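PDB 5B7W: cyclic di-GMP-binding protein XC_3703 from Xanthomonas campestris pv. campestris, which binds the second messenger cyclic di-GMP and, when free of it, promotes DNA binding by a LysR-type transcriptional regulator, so controlling virulence and biofilm formation. Local coordinates for residues 15-26 against 38-47; 97-108 against 145-154. All coordinates share one frame; numbering follows the deposited sequence.

The two contacts belong to the two RRM-like domains of the protein, and their centres lie about 24 Å apart on opposite sides of the chain's centre. Interaction 1 lays helix 12-26 on the edge hairpin of domain II, whereas interaction 2, mostly in domain I, joins the chain that enters from domain II and the start of helix 102-114 to the end of helix 135-146 and the irregular chain leading into strand 155-160. Each is partly buried and mixes an apolar interior with a more open margin. A single asparagine side chain supplies both hydrogen bonds across interaction 1, while a lysine reaches a backbone carbonyl in interaction 2. Gly44 and Gln98 bring them into packing contact.

Interaction 1 (15-26 against 38-47)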
loop_
_atom_site.group_PDB
_atom_site.type_symbol
_atom_site.label_atom_id
_atom_site.label_comp_id
_atom_site.label_asym_id
_atom_site.label_seq_id
_atom_site.Cartn_x
_atom_site.Cartn_y
_atom_site.Cartn_z
ATOM N N LEU A 15 -6.220 -4.615 -7.303
ATOM C CA LEU A 15 -5.374 -5.517 -6.529
ATOM C C LEU A 15 -5.555 -6.956 -6.993
ATOM O O LEU A 15 -4.583 -7.717 -7.074
ATOM C CB LEU A 15 -5.689 -5.385 -5.039
ATOM C CG LEU A 15 -4.936 -6.325 -4.094
ATOM C CD1 LEU A 15 -3.432 -6.180 -4.266
ATOM C CD2 LEU A 15 -5.339 -6.072 -2.650
ATOM N N THR A 16 -6.792 -7.340 -7.314
ATOM C CA THR A 16 -7.044 -8.678 -7.839
ATOM C C THR A 16 -6.474 -8.833 -9.244
ATOM O O THR A 16 -5.895 -9.876 -9.573
ATOM C CB THR A 16 -8.546 -8.967 -7.836
ATOM O OG1 THR A 16 -9.053 -8.852 -6.500
ATOM C CG2 THR A 16 -8.825 -10.369 -8.358
ATOM N N ASN A 17 -6.629 -7.808 -10.086
ATOM C CA ASN A 17 -6.089 -7.873 -11.441
ATOM C C ASN A 17 -4.574 -8.025 -11.427
ATOM O O ASN A 17 -4.017 -8.825 -12.188
ATOM C CB ASN A 17 -6.493 -6.629 -12.231
ATOM C CG ASN A 17 -7.829 -6.788 -12.930
ATOM O OD1 ASN A 17 -8.246 -5.924 -13.701
ATOM N ND2 ASN A 17 -8.507 -7.900 -12.666
ATOM N N ALA A 18 -3.891 -7.271 -10.562
ATOM C CA ALA A 18 -2.433 -7.339 -10.511
ATOM C C ALA A 18 -1.954 -8.732 -10.121
ATOM O O ALA A 18 -0.970 -9.237 -10.675
ATOM C CB ALA A 18 -1.893 -6.292 -9.537
ATOM N N VAL A 19 -2.638 -9.371 -9.169
ATOM C CA VAL A 19 -2.259 -10.723 -8.768
ATOM C C VAL A 19 -2.532 -11.711 -9.896
ATOM O O VAL A 19 -1.724 -12.611 -10.158
ATOM C CB VAL A 19 -2.992 -11.121 -7.474
ATOM C CG1 VAL A 19 -2.655 -12.556 -7.090
ATOM C CG2 VAL A 19 -2.629 -10.167 -6.347
ATOM N N ASP A 20 -3.668 -11.560 -10.582
ATOM C CA ASP A 20 -3.970 -12.433 -11.712
ATOM C C ASP A 20 -2.950 -12.259 -12.829
ATOM O O ASP A 20 -2.505 -13.241 -13.434
ATOM C CB ASP A 20 -5.381 -12.158 -12.232
ATOM C CG ASP A 20 -6.452 -12.498 -11.218
ATOM O OD1 ASP A 20 -6.252 -13.452 -10.438
ATOM O OD2 ASP A 20 -7.497 -11.813 -11.203
ATOM N N GLN A 21 -2.566 -11.013 -13.120
ATOM C CA GLN A 21 -1.566 -10.779 -14.154
ATOM C C GLN A 21 -0.194 -11.290 -13.730
ATOM O O GLN A 21 0.595 -11.711 -14.582
ATOM C CB GLN A 21 -1.499 -9.289 -14.499
ATOM C CG GLN A 21 -2.793 -8.734 -15.082
ATOM C CD GLN A 21 -2.757 -7.229 -15.280
ATOM O OE1 GLN A 21 -1.721 -6.590 -15.093
ATOM N NE2 GLN A 21 -3.897 -6.655 -15.649
ATOM N N ALA A 22 0.103 -11.267 -12.429
ATOM C CA ALA A 22 1.375 -11.805 -11.954
ATOM C C ALA A 22 1.431 -13.318 -12.124
ATOM O O ALA A 22 2.472 -13.868 -12.500
ATOM C CB ALA A 22 1.601 -11.416 -10.493
ATOM N N ASN A 23 0.322 -14.009 -11.845
ATOM C CA ASN A 23 0.274 -15.448 -12.086
ATOM C C ASN A 23 0.352 -15.758 -13.574
ATOM O O ASN A 23 1.035 -16.706 -13.982
ATOM C CB ASN A 23 -0.997 -16.040 -11.475
ATOM C CG ASN A 23 -0.880 -16.252 -9.981
ATOM O OD1 ASN A 23 0.125 -16.771 -9.494
ATOM N ND2 ASN A 23 -1.902 -15.841 -9.240
ATOM N N ARG A 24 -0.338 -14.970 -14.402
ATOM C CA ARG A 24 -0.235 -15.141 -15.847
ATOM C C ARG A 24 1.187 -14.893 -16.329
ATOM O O ARG A 24 1.669 -15.570 -17.246
ATOM C CB ARG A 24 -1.211 -14.203 -16.558
ATOM C CG ARG A 24 -2.619 -14.755 -16.706
ATOM C CD ARG A 24 -2.820 -15.377 -18.079
ATOM N NE ARG A 24 -2.787 -14.373 -19.140
ATOM C CZ ARG A 24 -3.858 -13.728 -19.591
ATOM N NH1 ARG A 24 -5.053 -13.982 -19.077
ATOM N NH2 ARG A 24 -3.734 -12.830 -20.559
ATOM N N GLU A 25 1.881 -13.932 -15.715
ATOM C CA GLU A 25 3.236 -13.608 -16.147
ATOM C C GLU A 25 4.209 -14.729 -15.804
ATOM O O GLU A 25 5.157 -14.986 -16.556
ATOM C CB GLU A 25 3.680 -12.288 -15.517
ATOM C CG GLU A 25 4.822 -11.605 -16.243
ATOM C CD GLU A 25 4.862 -10.113 -15.979
ATOM O OE1 GLU A 25 5.668 -9.678 -15.130
ATOM O OE2 GLU A 25 4.082 -9.375 -16.618
ATOM N N LEU A 26 3.992 -15.409 -14.674
ATOM C CA LEU A 26 4.840 -16.542 -14.318
ATOM C C LEU A 26 4.706 -17.678 -15.319
ATOM O O LEU A 26 5.685 -18.381 -15.597
ATOM C CB LEU A 26 4.495 -17.043 -12.917
ATOM C CG LEU A 26 5.156 -16.341 -11.734
ATOM C CD1 LEU A 26 4.766 -17.047 -10.450
ATOM C CD2 LEU A 26 6.664 -16.320 -11.909
ATOM N N LYS A 38 3.397 -19.597 -7.347
ATOM C CA LYS A 38 2.090 -18.965 -7.456
ATOM C C LYS A 38 2.003 -17.765 -6.524
ATOM O O LYS A 38 2.685 -17.706 -5.497
ATOM C CB LYS A 38 0.971 -19.961 -7.129
ATOM C CG LYS A 38 1.184 -20.696 -5.813
ATOM C CD LYS A 38 0.132 -21.769 -5.580
ATOM C CE LYS A 38 -1.013 -21.245 -4.730
ATOM N NZ LYS A 38 -1.910 -22.342 -4.272
ATOM N N PHE A 39 1.158 -16.811 -6.906
ATOM C CA PHE A 39 0.695 -15.747 -6.026
ATOM C C PHE A 39 -0.743 -16.048 -5.629
ATOM O O PHE A 39 -1.565 -16.388 -6.486
ATOM C CB PHE A 39 0.746 -14.376 -6.706
ATOM C CG PHE A 39 2.088 -14.007 -7.267
ATOM C CD1 PHE A 39 2.445 -14.387 -8.550
ATOM C CD2 PHE A 39 2.975 -13.240 -6.530
ATOM C CE1 PHE A 39 3.669 -14.031 -9.078
ATOM C CE2 PHE A 39 4.202 -12.880 -7.054
ATOM C CZ PHE A 39 4.547 -13.277 -8.331
ATOM N N GLU A 40 -1.051 -15.914 -4.341
ATOM C CA GLU A 40 -2.410 -16.108 -3.850
ATOM C C GLU A 40 -2.832 -14.876 -3.066
ATOM O O GLU A 40 -2.212 -14.543 -2.052
ATOM C CB GLU A 40 -2.520 -17.358 -2.974
ATOM C CG GLU A 40 -3.940 -17.631 -2.499
ATOM C CD GLU A 40 -3.990 -18.241 -1.113
ATOM O OE1 GLU A 40 -2.929 -18.330 -0.462
ATOM O OE2 GLU A 40 -5.094 -18.623 -0.674
ATOM N N LEU A 41 -3.884 -14.209 -3.535
ATOM C CA LEU A 41 -4.458 -13.083 -2.810
ATOM C C LEU A 41 -5.423 -13.609 -1.754
ATOM O O LEU A 41 -6.361 -14.347 -2.075
ATOM C CB LEU A 41 -5.169 -12.132 -3.769
ATOM C CG LEU A 41 -5.802 -10.907 -3.109
ATOM C CD1 LEU A 41 -4.745 -10.105 -2.367
ATOM C CD2 LEU A 41 -6.509 -10.047 -4.144
ATOM N N GLU A 42 -5.196 -13.230 -0.500
ATOM C CA GLU A 42 -5.928 -13.771 0.638
ATOM C C GLU A 42 -6.709 -12.653 1.316
ATOM O O GLU A 42 -6.115 -11.685 1.803
ATOM C CB GLU A 42 -4.966 -14.437 1.624
ATOM C CG GLU A 42 -5.603 -14.933 2.906
ATOM C CD GLU A 42 -4.589 -15.572 3.833
ATOM O OE1 GLU A 42 -3.809 -16.425 3.360
ATOM O OE2 GLU A 42 -4.563 -15.216 5.030
ATOM N N ASP A 43 -8.035 -12.791 1.342
ATOM C CA ASP A 43 -8.942 -11.844 1.990
ATOM C C ASP A 43 -8.777 -10.421 1.467
ATOM O O ASP A 43 -9.127 -9.459 2.159
ATOM C CB ASP A 43 -8.767 -11.864 3.515
ATOM C CG ASP A 43 -9.081 -13.217 4.121
ATOM O OD1 ASP A 43 -9.900 -13.958 3.538
ATOM O OD2 ASP A 43 -8.508 -13.540 5.183
ATOM N N GLY A 44 -8.251 -10.264 0.254
ATOM C CA GLY A 44 -8.001 -8.942 -0.286
ATOM C C GLY A 44 -7.003 -8.124 0.501
ATOM O O GLY A 44 -6.978 -6.898 0.369
ATOM N N LYS A 45 -6.178 -8.769 1.319
ATOM C CA LYS A 45 -5.207 -8.092 2.171
ATOM C C LYS A 45 -3.816 -8.701 2.091
ATOM O O LYS A 45 -2.826 -7.967 2.138
ATOM C CB LYS A 45 -5.684 -8.111 3.635
ATOM C CG LYS A 45 -7.056 -7.503 3.862
ATOM C CD LYS A 45 -7.538 -7.752 5.282
ATOM C CE LYS A 45 -8.819 -6.985 5.574
ATOM N NZ LYS A 45 -8.905 -5.719 4.796
ATOM N N VAL A 46 -3.713 -10.023 1.976
ATOM C CA VAL A 46 -2.441 -10.729 2.045
ATOM C C VAL A 46 -2.169 -11.387 0.701
ATOM O O VAL A 46 -3.044 -12.060 0.145
ATOM C CB VAL A 46 -2.439 -11.775 3.176
ATOM C CG1 VAL A 46 -1.181 -12.628 3.113
ATOM C CG2 VAL A 46 -2.561 -11.090 4.528
ATOM N N ILE A 47 -0.961 -11.188 0.182
ATOM C CA ILE A 47 -0.487 -11.865 -1.018
ATOM C C ILE A 47 0.558 -12.880 -0.580
ATOM O O ILE A 47 1.628 -12.509 -0.081
ATOM C CB ILE A 47 0.093 -10.884 -2.045
ATOM C CG1 ILE A 47 -0.973 -9.887 -2.499
ATOM C CG2 ILE A 47 0.658 -11.641 -3.238
ATOM C CD1 ILE A 47 -0.471 -8.884 -3.514
#
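The ring of Phe39 carries the methyl group of Ala22 on one face and has the side-chain oxygen of Asn23 at its edge. Ala22 CB stands 3.9 Å from the centroid of the Phe39 ring, displaced toward the rim on the CD1/CE1 side, in a CH-pi contact. Leu26 CD1 adds an oblique approach, 3.5 Å from Phe39 CE1, and Met60 of helix 54-70 also packs on Phe39. The Asn23 amide is turned 57° from the ring, and its two polar atoms hold the strand backbone: Phe39 N donates to Asn23 OD1 (2.8 Å) in the carbonyl plane, on a lone pair, and Asn23 ND2 donates to Phe39 O (2.8 Å), which lies almost in the plane of the amide. Both bonds are nearly straight, and the pair fixes the rotation of the amide and ties the edge strand to the helix.

Helix 15-26 runs almost antiparallel to strand 38-42, at 166°, with their axes 7.8 Å apart. In the RRM-like topology of domain II, this is one of two helices packed on the same side of a four-stranded antiparallel sheet, here above its outermost strand. Val19, with CG1 anti to the backbone N (chi1 177°), divides its two methyls: CG1 rests by Phe39 CB, while CG2 lies 3.8 Å from Ile47 CD1 and also touches Leu41 CB. Leu15 continues the apolar row, its CG meeting Leu41 CD2 and its CD1 sliding past the end of Ile47. Its other methyl, CD2, packs 3.5 Å from Gly44 O in the turn, where Lys45 and Val46 form a classic beta bulge opposite Glu42. At the margin Thr16 OG1, hydrogen-bonded to Lys12 O, touches Leu41 CD2.

Interaction 2 (97-108 against 145-154); sequences KQGIEQKQAKQL and LKKADFELPL
The backbones come nearest at Lys97 and Leu152 (CA to CA 7.8 Å), with Gln104 facing Glu151 and Leu108 facing Leu145, as the chain 145-154 leaves its helix and passes along the opening of helix 102-114. Leu108 lays CD2 over one face of the Phe150 ring, 3.9 Å from the centroid, in a CH-pi contact. The Phe150 torsion chi1 (-157°) swings the ring away from its own backbone N toward helix 102-114, where CZ meets Gln104 CB at 3.4 Å. Leu108 CD2 also meets Leu145 CD2, and Leu154 CD2 packs against Ile100 CD1; Val6 of strand 3-7 touches all four of these aliphatic residues, placing the cluster between helix and sheet in the RRM-like domain I.

Gln104 is bent at chi2 (89°), which folds its amide back to the helix start. There OE1 accepts from N of the N-cap residue Glu101, as in one half of a capping box, while NE2 donates to Glu101 OE2 (3.1 Å) from above the carboxylate plane. Leu152 packs CD1 on Gln104 CG and brings CD2 to 3.4 Å from Gly99 O.

On the outer side, Lys97 NZ donates to Glu151 O (2.9 Å), nearly along the C=O axis. The bond fixes the ammonium on this carbonyl; Glu151 OE2, 4.5 Å from Lys97 NZ and beyond a salt bridge, probably adds a longer-range attraction.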
loop_
_atom_site.group_PDB
_atom_site.type_symbol
_atom_site.label_atom_id
_atom_site.label_comp_id
_atom_site.label_asym_id
_atom_site.label_seq_id
_atom_site.Cartn_x
_atom_site.Cartn_y
_atom_site.Cartn_z
ATOM N N LYS A 97 -0.955 -3.180 2.909
ATOM C CA LYS A 97 -1.417 -2.297 3.972
ATOM C C LYS A 97 -2.448 -1.309 3.440
ATOM O O LYS A 97 -2.243 -0.677 2.398
ATOM C CB LYS A 97 -0.238 -1.547 4.591
ATOM C CG LYS A 97 0.783 -2.442 5.279
ATOM C CD LYS A 97 1.980 -1.638 5.768
ATOM C CE LYS A 97 2.622 -0.845 4.640
ATOM N NZ LYS A 97 3.788 -0.043 5.109
ATOM N N GLN A 98 -3.565 -1.189 4.156
ATOM C CA GLN A 98 -4.632 -0.254 3.831
ATOM C C GLN A 98 -5.175 0.341 5.120
ATOM O O GLN A 98 -5.181 -0.310 6.168
ATOM C CB GLN A 98 -5.770 -0.929 3.045
ATOM C CG GLN A 98 -5.313 -1.720 1.829
ATOM C CD GLN A 98 -6.145 -2.962 1.586
ATOM O OE1 GLN A 98 -7.233 -2.895 1.012
ATOM N NE2 GLN A 98 -5.636 -4.110 2.027
ATOM N N GLY A 99 -5.637 1.588 5.034
ATOM C CA GLY A 99 -6.141 2.282 6.202
ATOM C C GLY A 99 -5.033 2.878 7.044
ATOM O O GLY A 99 -3.909 2.369 7.048
ATOM N N ILE A 100 -5.329 3.957 7.761
ATOM C CA ILE A 100 -4.339 4.643 8.582
ATOM C C ILE A 100 -4.601 4.281 10.038
ATOM O O ILE A 100 -5.571 4.751 10.642
ATOM C CB ILE A 100 -4.367 6.160 8.361
ATOM C CG1 ILE A 100 -4.113 6.481 6.887
ATOM C CG2 ILE A 100 -3.324 6.840 9.232
ATOM C CD1 ILE A 100 -4.192 7.956 6.559
ATOM N N GLU A 101 -3.734 3.440 10.599
ATOM C CA GLU A 101 -3.855 3.028 11.987
ATOM C C GLU A 101 -3.597 4.212 12.918
ATOM O O GLU A 101 -3.066 5.253 12.520
ATOM C CB GLU A 101 -2.882 1.889 12.297
ATOM C CG GLU A 101 -2.981 0.703 11.347
ATOM C CD GLU A 101 -1.695 -0.102 11.278
ATOM O OE1 GLU A 101 -1.490 -0.813 10.272
ATOM O OE2 GLU A 101 -0.889 -0.024 12.230
ATOM N N GLN A 102 -3.982 4.035 14.185
ATOM C CA GLN A 102 -3.804 5.095 15.172
ATOM C C GLN A 102 -2.337 5.467 15.337
ATOM O O GLN A 102 -2.019 6.624 15.635
ATOM C CB GLN A 102 -4.400 4.665 16.513
ATOM C CG GLN A 102 -5.609 5.479 16.940
ATOM C CD GLN A 102 -6.348 4.855 18.107
ATOM O OE1 GLN A 102 -5.739 4.273 19.004
ATOM N NE2 GLN A 102 -7.671 4.977 18.102
ATOM N N LYS A 103 -1.432 4.505 15.146
ATOM C CA LYS A 103 -0.003 4.792 15.209
ATOM C C LYS A 103 0.399 5.790 14.128
ATOM O O LYS A 103 0.973 6.846 14.417
ATOM C CB LYS A 103 0.789 3.491 15.072
ATOM C CG LYS A 103 2.288 3.676 14.919
ATOM C CD LYS A 103 2.903 4.270 16.172
ATOM C CE LYS A 103 4.138 3.491 16.589
ATOM N NZ LYS A 103 4.946 3.064 15.414
ATOM N N GLN A 104 0.094 5.470 12.869
ATOM C CA GLN A 104 0.476 6.344 11.766
ATOM C C GLN A 104 -0.343 7.629 11.750
ATOM O O GLN A 104 0.138 8.662 11.269
ATOM C CB GLN A 104 0.331 5.598 10.440
ATOM C CG GLN A 104 1.148 4.313 10.355
ATOM C CD GLN A 104 0.398 3.095 10.869
ATOM O OE1 GLN A 104 -0.608 2.690 10.301
ATOM N NE2 GLN A 104 0.893 2.505 11.946
ATOM N N ALA A 105 -1.575 7.587 12.266
ATOM C CA ALA A 105 -2.418 8.780 12.284
ATOM C C ALA A 105 -1.835 9.850 13.198
ATOM O O ALA A 105 -1.692 11.011 12.800
ATOM C CB ALA A 105 -3.839 8.414 12.715
ATOM N N LYS A 106 -1.490 9.476 14.434
ATOM C CA LYS A 106 -0.843 10.419 15.340
ATOM C C LYS A 106 0.470 10.934 14.771
ATOM O O LYS A 106 0.824 12.100 14.987
ATOM C CB LYS A 106 -0.591 9.764 16.693
ATOM C CG LYS A 106 -1.837 9.345 17.426
ATOM C CD LYS A 106 -1.492 8.280 18.435
ATOM C CE LYS A 106 -2.630 8.069 19.397
ATOM N NZ LYS A 106 -2.170 7.442 20.660
ATOM N N GLN A 107 1.221 10.077 14.076
ATOM C CA GLN A 107 2.353 10.582 13.313
ATOM C C GLN A 107 1.890 11.606 12.289
ATOM O O GLN A 107 2.536 12.644 12.113
ATOM C CB GLN A 107 3.112 9.437 12.642
ATOM C CG GLN A 107 3.628 8.406 13.633
ATOM C CD GLN A 107 4.458 7.324 12.974
ATOM O OE1 GLN A 107 4.842 7.457 11.816
ATOM N NE2 GLN A 107 4.726 6.238 13.701
ATOM N N LEU A 108 0.748 11.360 11.637
ATOM C CA LEU A 108 0.306 12.316 10.631
ATOM C C LEU A 108 -0.078 13.645 11.264
ATOM O O LEU A 108 0.154 14.704 10.671
ATOM C CB LEU A 108 -0.834 11.758 9.783
ATOM C CG LEU A 108 -0.363 10.794 8.696
ATOM C CD1 LEU A 108 -1.530 10.364 7.802
ATOM C CD2 LEU A 108 0.739 11.459 7.895
ATOM N N LEU A 145 1.765 16.762 2.977
ATOM C CA LEU A 145 1.598 15.325 3.178
ATOM C C LEU A 145 2.128 14.531 1.990
ATOM O O LEU A 145 2.675 13.435 2.163
ATOM C CB LEU A 145 0.127 14.996 3.434
ATOM C CG LEU A 145 -0.450 15.457 4.775
ATOM C CD1 LEU A 145 -1.958 15.264 4.808
ATOM C CD2 LEU A 145 0.211 14.726 5.934
ATOM N N LYS A 146 1.975 15.067 0.775
ATOM C CA LYS A 146 2.534 14.407 -0.403
ATOM C C LYS A 146 4.050 14.298 -0.300
ATOM O O LYS A 146 4.620 13.210 -0.448
ATOM C CB LYS A 146 2.144 15.167 -1.674
ATOM C CG LYS A 146 0.685 15.053 -2.089
ATOM C CD LYS A 146 0.495 15.609 -3.496
ATOM C CE LYS A 146 -0.952 15.983 -3.772
ATOM N NZ LYS A 146 -1.772 14.810 -4.176
ATOM N N LYS A 147 4.721 15.419 -0.040
ATOM C CA LYS A 147 6.182 15.474 0.016
ATOM C C LYS A 147 6.748 15.068 1.372
ATOM O O LYS A 147 7.735 15.647 1.831
ATOM C CB LYS A 147 6.641 16.881 -0.360
ATOM C CG LYS A 147 6.268 17.311 -1.769
ATOM C CD LYS A 147 6.837 18.685 -2.092
ATOM C CE LYS A 147 8.334 18.739 -1.829
ATOM N NZ LYS A 147 9.073 17.715 -2.619
ATOM N N ALA A 148 6.151 14.080 2.030
ATOM C CA ALA A 148 6.587 13.642 3.347
ATOM C C ALA A 148 7.362 12.331 3.245
ATOM O O ALA A 148 7.467 11.719 2.180
ATOM C CB ALA A 148 5.386 13.487 4.285
ATOM N N ASP A 149 7.915 11.903 4.377
ATOM C CA ASP A 149 8.649 10.643 4.474
ATOM C C ASP A 149 7.795 9.684 5.296
ATOM O O ASP A 149 7.994 9.512 6.500
ATOM C CB ASP A 149 10.030 10.855 5.095
ATOM C CG ASP A 149 10.972 9.699 4.829
ATOM O OD1 ASP A 149 11.649 9.714 3.779
ATOM O OD2 ASP A 149 11.040 8.775 5.668
ATOM N N PHE A 150 6.833 9.050 4.630
ATOM C CA PHE A 150 5.814 8.253 5.296
ATOM C C PHE A 150 5.826 6.823 4.774
ATOM O O PHE A 150 6.066 6.585 3.586
ATOM C CB PHE A 150 4.428 8.871 5.098
ATOM C CG PHE A 150 3.433 8.469 6.142
ATOM C CD1 PHE A 150 3.678 8.729 7.479
ATOM C CD2 PHE A 150 2.250 7.844 5.789
ATOM C CE1 PHE A 150 2.769 8.364 8.446
ATOM C CE2 PHE A 150 1.334 7.479 6.754
ATOM C CZ PHE A 150 1.595 7.741 8.083
ATOM N N GLU A 151 5.557 5.879 5.675
ATOM C CA GLU A 151 5.541 4.453 5.370
ATOM C C GLU A 151 4.257 4.006 4.685
ATOM O O GLU A 151 4.030 2.799 4.552
ATOM C CB GLU A 151 5.747 3.645 6.655
ATOM C CG GLU A 151 4.702 3.915 7.728
ATOM C CD GLU A 151 4.971 3.155 9.010
ATOM O OE1 GLU A 151 5.345 3.798 10.015
ATOM O OE2 GLU A 151 4.812 1.917 9.014
ATOM N N LEU A 152 3.414 4.946 4.254
ATOM C CA LEU A 152 2.147 4.613 3.625
ATOM C C LEU A 152 1.843 5.526 2.442
ATOM O O LEU A 152 2.084 6.739 2.512
ATOM C CB LEU A 152 0.966 4.703 4.601
ATOM C CG LEU A 152 0.481 3.442 5.319
ATOM C CD1 LEU A 152 1.271 3.182 6.583
ATOM C CD2 LEU A 152 -1.010 3.519 5.636
ATOM N N PRO A 153 1.293 4.967 1.368
ATOM C CA PRO A 153 0.737 5.817 0.310
ATOM C C PRO A 153 -0.488 6.561 0.816
ATOM O O PRO A 153 -1.332 6.003 1.519
ATOM C CB PRO A 153 0.368 4.815 -0.793
ATOM C CG PRO A 153 1.134 3.563 -0.459
ATOM C CD PRO A 153 1.218 3.540 1.031
ATOM N N LEU A 154 -0.575 7.838 0.453
ATOM C CA LEU A 154 -1.660 8.704 0.893
ATOM C C LEU A 154 -2.463 9.175 -0.310
ATOM O O LEU A 154 -1.888 9.598 -1.319
ATOM C CB LEU A 154 -1.127 9.912 1.669
ATOM C CG LEU A 154 -0.362 9.632 2.964
ATOM C CD1 LEU A 154 0.025 10.936 3.645
ATOM C CD2 LEU A 154 -1.185 8.756 3.896
#